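Local coordinates for protein fasciclin-1 (Drosophila melanogaster, PDB 1O70) that serves as a neural cell adhesion molecule, represented here by its third and fourth extracellular FAS1 domains, at residues H80-R85 with L111-R116. Residues are numbered along the deposited sequence; the frame is centred on the assembly and turned at random.
Sequences HIIKDR and LYFNVR. With NAG (2-acetamido-2-deoxy-beta-D-glucopyranose), chain B; NAG (2-acetamido-2-deoxy-beta-D-glucopyranose), chain C.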
loop_
_atom_site.group_PDB
_atom_site.type_symbol
_atom_site.label_atom_id
_atom_site.label_comp_id
_atom_site.label_asym_id
_atom_site.label_seq_id
_atom_site.Cartn_x
_atom_site.Cartn_y
_atom_site.Cartn_z
ATOM N N HIS A 80 12.303 -2.463 5.437
ATOM C CA HIS A 80 12.159 -3.506 6.456
ATOM C C HIS A 80 12.797 -3.007 7.747
ATOM O O HIS A 80 12.811 -3.721 8.747
ATOM C CB HIS A 80 12.869 -4.797 6.049
ATOM C CG HIS A 80 12.135 -5.615 5.033
ATOM N ND1 HIS A 80 12.232 -5.387 3.678
ATOM C CD2 HIS A 80 11.327 -6.695 5.175
ATOM C CE1 HIS A 80 11.524 -6.295 3.027
ATOM N NE2 HIS A 80 10.965 -7.100 3.912
ATOM N N ILE A 81 13.324 -1.780 7.723
ATOM C CA ILE A 81 13.993 -1.201 8.890
ATOM C C ILE A 81 13.260 -0.004 9.516
ATOM O O ILE A 81 13.340 1.130 9.028
ATOM C CB ILE A 81 15.434 -0.752 8.541
ATOM C CG1 ILE A 81 16.205 -1.899 7.887
ATOM C CG2 ILE A 81 16.158 -0.314 9.792
ATOM C CD1 ILE A 81 17.530 -1.457 7.277
ATOM N N ILE A 82 12.580 -0.273 10.625
ATOM C CA ILE A 82 11.820 0.728 11.359
ATOM C C ILE A 82 12.667 1.591 12.295
ATOM O O ILE A 82 13.299 1.088 13.225
ATOM C CB ILE A 82 10.725 0.045 12.190
ATOM C CG1 ILE A 82 9.769 -0.702 11.254
ATOM C CG2 ILE A 82 10.001 1.074 13.038
ATOM C CD1 ILE A 82 8.970 -1.770 11.915
ATOM N N LYS A 83 12.650 2.898 12.063
ATOM C CA LYS A 83 13.416 3.820 12.890
ATOM C C LYS A 83 12.736 4.009 14.248
ATOM O O LYS A 83 12.311 5.112 14.591
ATOM C CB LYS A 83 13.553 5.164 12.163
ATOM C CG LYS A 83 14.363 5.062 10.874
ATOM C CD LYS A 83 13.884 6.022 9.799
ATOM C CE LYS A 83 14.112 7.472 10.183
ATOM N NZ LYS A 83 13.519 8.409 9.179
ATOM N N ASP A 84 12.647 2.929 15.024
ATOM C CA ASP A 84 12.006 2.972 16.336
ATOM C C ASP A 84 12.087 1.620 17.061
ATOM O O ASP A 84 12.433 0.604 16.460
ATOM C CB ASP A 84 10.546 3.422 16.150
ATOM C CG ASP A 84 9.746 3.419 17.445
ATOM O OD1 ASP A 84 10.305 3.732 18.519
ATOM O OD2 ASP A 84 8.535 3.127 17.375
ATOM N N ARG A 85 11.798 1.621 18.357
ATOM C CA ARG A 85 11.824 0.401 19.153
ATOM C C ARG A 85 10.387 -0.113 19.215
ATOM O O ARG A 85 9.576 0.403 19.982
ATOM C CB ARG A 85 12.318 0.717 20.558
ATOM C CG ARG A 85 12.292 -0.477 21.494
ATOM C CD ARG A 85 12.368 -0.020 22.943
ATOM N NE ARG A 85 13.568 0.772 23.158
ATOM C CZ ARG A 85 14.792 0.257 23.155
ATOM N NH1 ARG A 85 14.956 -1.047 22.955
ATOM N NH2 ARG A 85 15.851 1.041 23.343
ATOM N N LEU A 111 4.985 1.744 6.991
ATOM C CA LEU A 111 4.269 0.496 7.209
ATOM C C LEU A 111 3.243 0.723 8.297
ATOM O O LEU A 111 3.154 1.811 8.866
ATOM C CB LEU A 111 5.223 -0.588 7.712
ATOM C CG LEU A 111 6.637 -0.651 7.141
ATOM C CD1 LEU A 111 7.474 -1.676 7.906
ATOM C CD2 LEU A 111 6.546 -1.002 5.661
ATOM N N TYR A 112 2.464 -0.307 8.585
ATOM C CA TYR A 112 1.500 -0.238 9.666
ATOM C C TYR A 112 1.118 -1.677 9.932
ATOM O O TYR A 112 1.272 -2.532 9.057
ATOM C CB TYR A 112 0.298 0.664 9.321
ATOM C CG TYR A 112 -0.578 0.217 8.195
ATOM C CD1 TYR A 112 -1.638 -0.672 8.418
ATOM C CD2 TYR A 112 -0.350 0.675 6.900
ATOM C CE1 TYR A 112 -2.447 -1.093 7.379
ATOM C CE2 TYR A 112 -1.140 0.267 5.853
ATOM C CZ TYR A 112 -2.193 -0.618 6.096
ATOM O OH TYR A 112 -3.017 -1.018 5.066
ATOM N N PHE A 113 0.671 -1.952 11.151
ATOM C CA PHE A 113 0.336 -3.310 11.533
ATOM C C PHE A 113 -1.120 -3.494 11.910
ATOM O O PHE A 113 -1.857 -2.535 12.146
ATOM C CB PHE A 113 1.192 -3.749 12.732
ATOM C CG PHE A 113 2.672 -3.580 12.533
ATOM C CD1 PHE A 113 3.250 -2.320 12.564
ATOM C CD2 PHE A 113 3.488 -4.683 12.306
ATOM C CE1 PHE A 113 4.618 -2.157 12.371
ATOM C CE2 PHE A 113 4.857 -4.528 12.111
ATOM C CZ PHE A 113 5.419 -3.259 12.143
ATOM N N ASN A 114 -1.519 -4.755 11.967
ATOM C CA ASN A 114 -2.856 -5.125 12.377
ATOM C C ASN A 114 -2.668 -6.256 13.373
ATOM O O ASN A 114 -1.968 -7.231 13.083
ATOM C CB ASN A 114 -3.690 -5.623 11.204
ATOM C CG ASN A 114 -5.082 -6.034 11.635
ATOM O OD1 ASN A 114 -5.815 -5.240 12.224
ATOM N ND2 ASN A 114 -5.454 -7.276 11.351
ATOM N N VAL A 115 -3.284 -6.123 14.547
ATOM C CA VAL A 115 -3.179 -7.133 15.594
ATOM C C VAL A 115 -4.524 -7.763 15.927
ATOM O O VAL A 115 -5.502 -7.055 16.164
ATOM C CB VAL A 115 -2.600 -6.534 16.895
ATOM C CG1 VAL A 115 -2.574 -7.598 17.983
ATOM C CG2 VAL A 115 -1.192 -5.988 16.649
ATOM N N ARG A 116 -4.562 -9.094 15.941
ATOM C CA ARG A 116 -5.771 -9.851 16.267
ATOM C C ARG A 116 -5.498 -10.832 17.406
ATOM O O ARG A 116 -4.399 -11.378 17.508
ATOM C CB ARG A 116 -6.244 -10.666 15.070
ATOM C CG ARG A 116 -6.720 -9.884 13.882
ATOM C CD ARG A 116 -6.756 -10.822 12.684
ATOM N NE ARG A 116 -7.446 -12.067 13.015
ATOM C CZ ARG A 116 -7.397 -13.167 12.271
ATOM N NH1 ARG A 116 -6.685 -13.177 11.149
ATOM N NH2 ARG A 116 -8.071 -14.252 12.642
HETATM C C1 NAG B . -7.785 -9.908 8.289
HETATM C C2 NAG B . -8.475 -11.141 8.837
HETATM C C3 NAG B . -9.923 -10.790 9.178
HETATM C C4 NAG B . -9.924 -9.606 10.166
HETATM C C5 NAG B . -9.085 -8.428 9.644
HETATM C C6 NAG B . -8.905 -7.376 10.731
HETATM C C7 NAG B . -7.779 -13.330 8.117
HETATM C C8 NAG B . -8.472 -14.639 7.764
HETATM N N2 NAG B . -8.434 -12.205 7.854
HETATM O O3 NAG B . -10.556 -11.920 9.740
HETATM O O4 NAG B . -11.250 -9.166 10.439
HETATM O O5 NAG B . -7.760 -8.867 9.274
HETATM O O6 NAG B . -8.373 -7.965 11.915
HETATM O O7 NAG B . -6.660 -13.342 8.626
HETATM C C1 NAG C . -3.267 -8.664 5.848
HETATM C C2 NAG C . -4.028 -7.648 6.696
HETATM C C3 NAG C . -4.905 -8.404 7.698
HETATM C C4 NAG C . -5.828 -9.404 6.975
HETATM C C5 NAG C . -4.981 -10.302 6.050
HETATM C C6 NAG C . -5.787 -11.259 5.200
HETATM C C7 NAG C . -3.064 -5.496 7.189
HETATM C C8 NAG C . -2.086 -4.676 8.019
HETATM N N2 NAG C . -3.094 -6.806 7.411
HETATM O O3 NAG C . -5.654 -7.491 8.482
HETATM O O4 NAG C . -6.489 -10.232 7.953
HETATM O O5 NAG C . -4.192 -9.500 5.150
HETATM O O6 NAG C . -6.809 -10.570 4.495
HETATM O O7 NAG C . -3.778 -4.948 6.355
#
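Inside the third FAS1 domain, Ile82 of the short strand 81-82 meets Leu111 and Phe113 of strand 110-116 in the hydrophobic core. Ile82 CD1 lies 3.9 Å from Phe113 CZ. The methyl comes at the edge of the ring, in its plane. The two side chains reach toward each other from opposite directions. One carbon back, Ile82 CG1 is 4.2 Å from Leu111 CD1. With CG1 anti to the carbonyl carbon (chi1 -61°), this branch of Ile82 reaches both partners. Leu111 and Phe113 use the same face of their strand.

Tyr112, Asn114 and Arg116 turn to the other face and lie beside the glycan carried by Asn132. Asn114 ND2 donates a nearly straight hydrogen bond (168°) to O6 of the chain B NAG at 3.1 Å and lies 2.9 Å from O3 of the chain C NAG. Tyr112 CE1 packs 3.7 Å from C8 of the chain C NAG. Arg116 CG lies 3.2 Å from O6 of the chain B NAG, and NH1 is near its acetamide O7. With an alanine here the guanidinium and its aliphatic stem are gone, which would probably leave O6 and O7 without their arginine neighbour.

Both strands belong to one mixed sheet but are not adjacent. Strand 81-82 is outermost; 110-116 adjoins the other outermost strand, 102-103. Side chains thus join parts near its two ends, with Val102 touching Ile82 and Phe113.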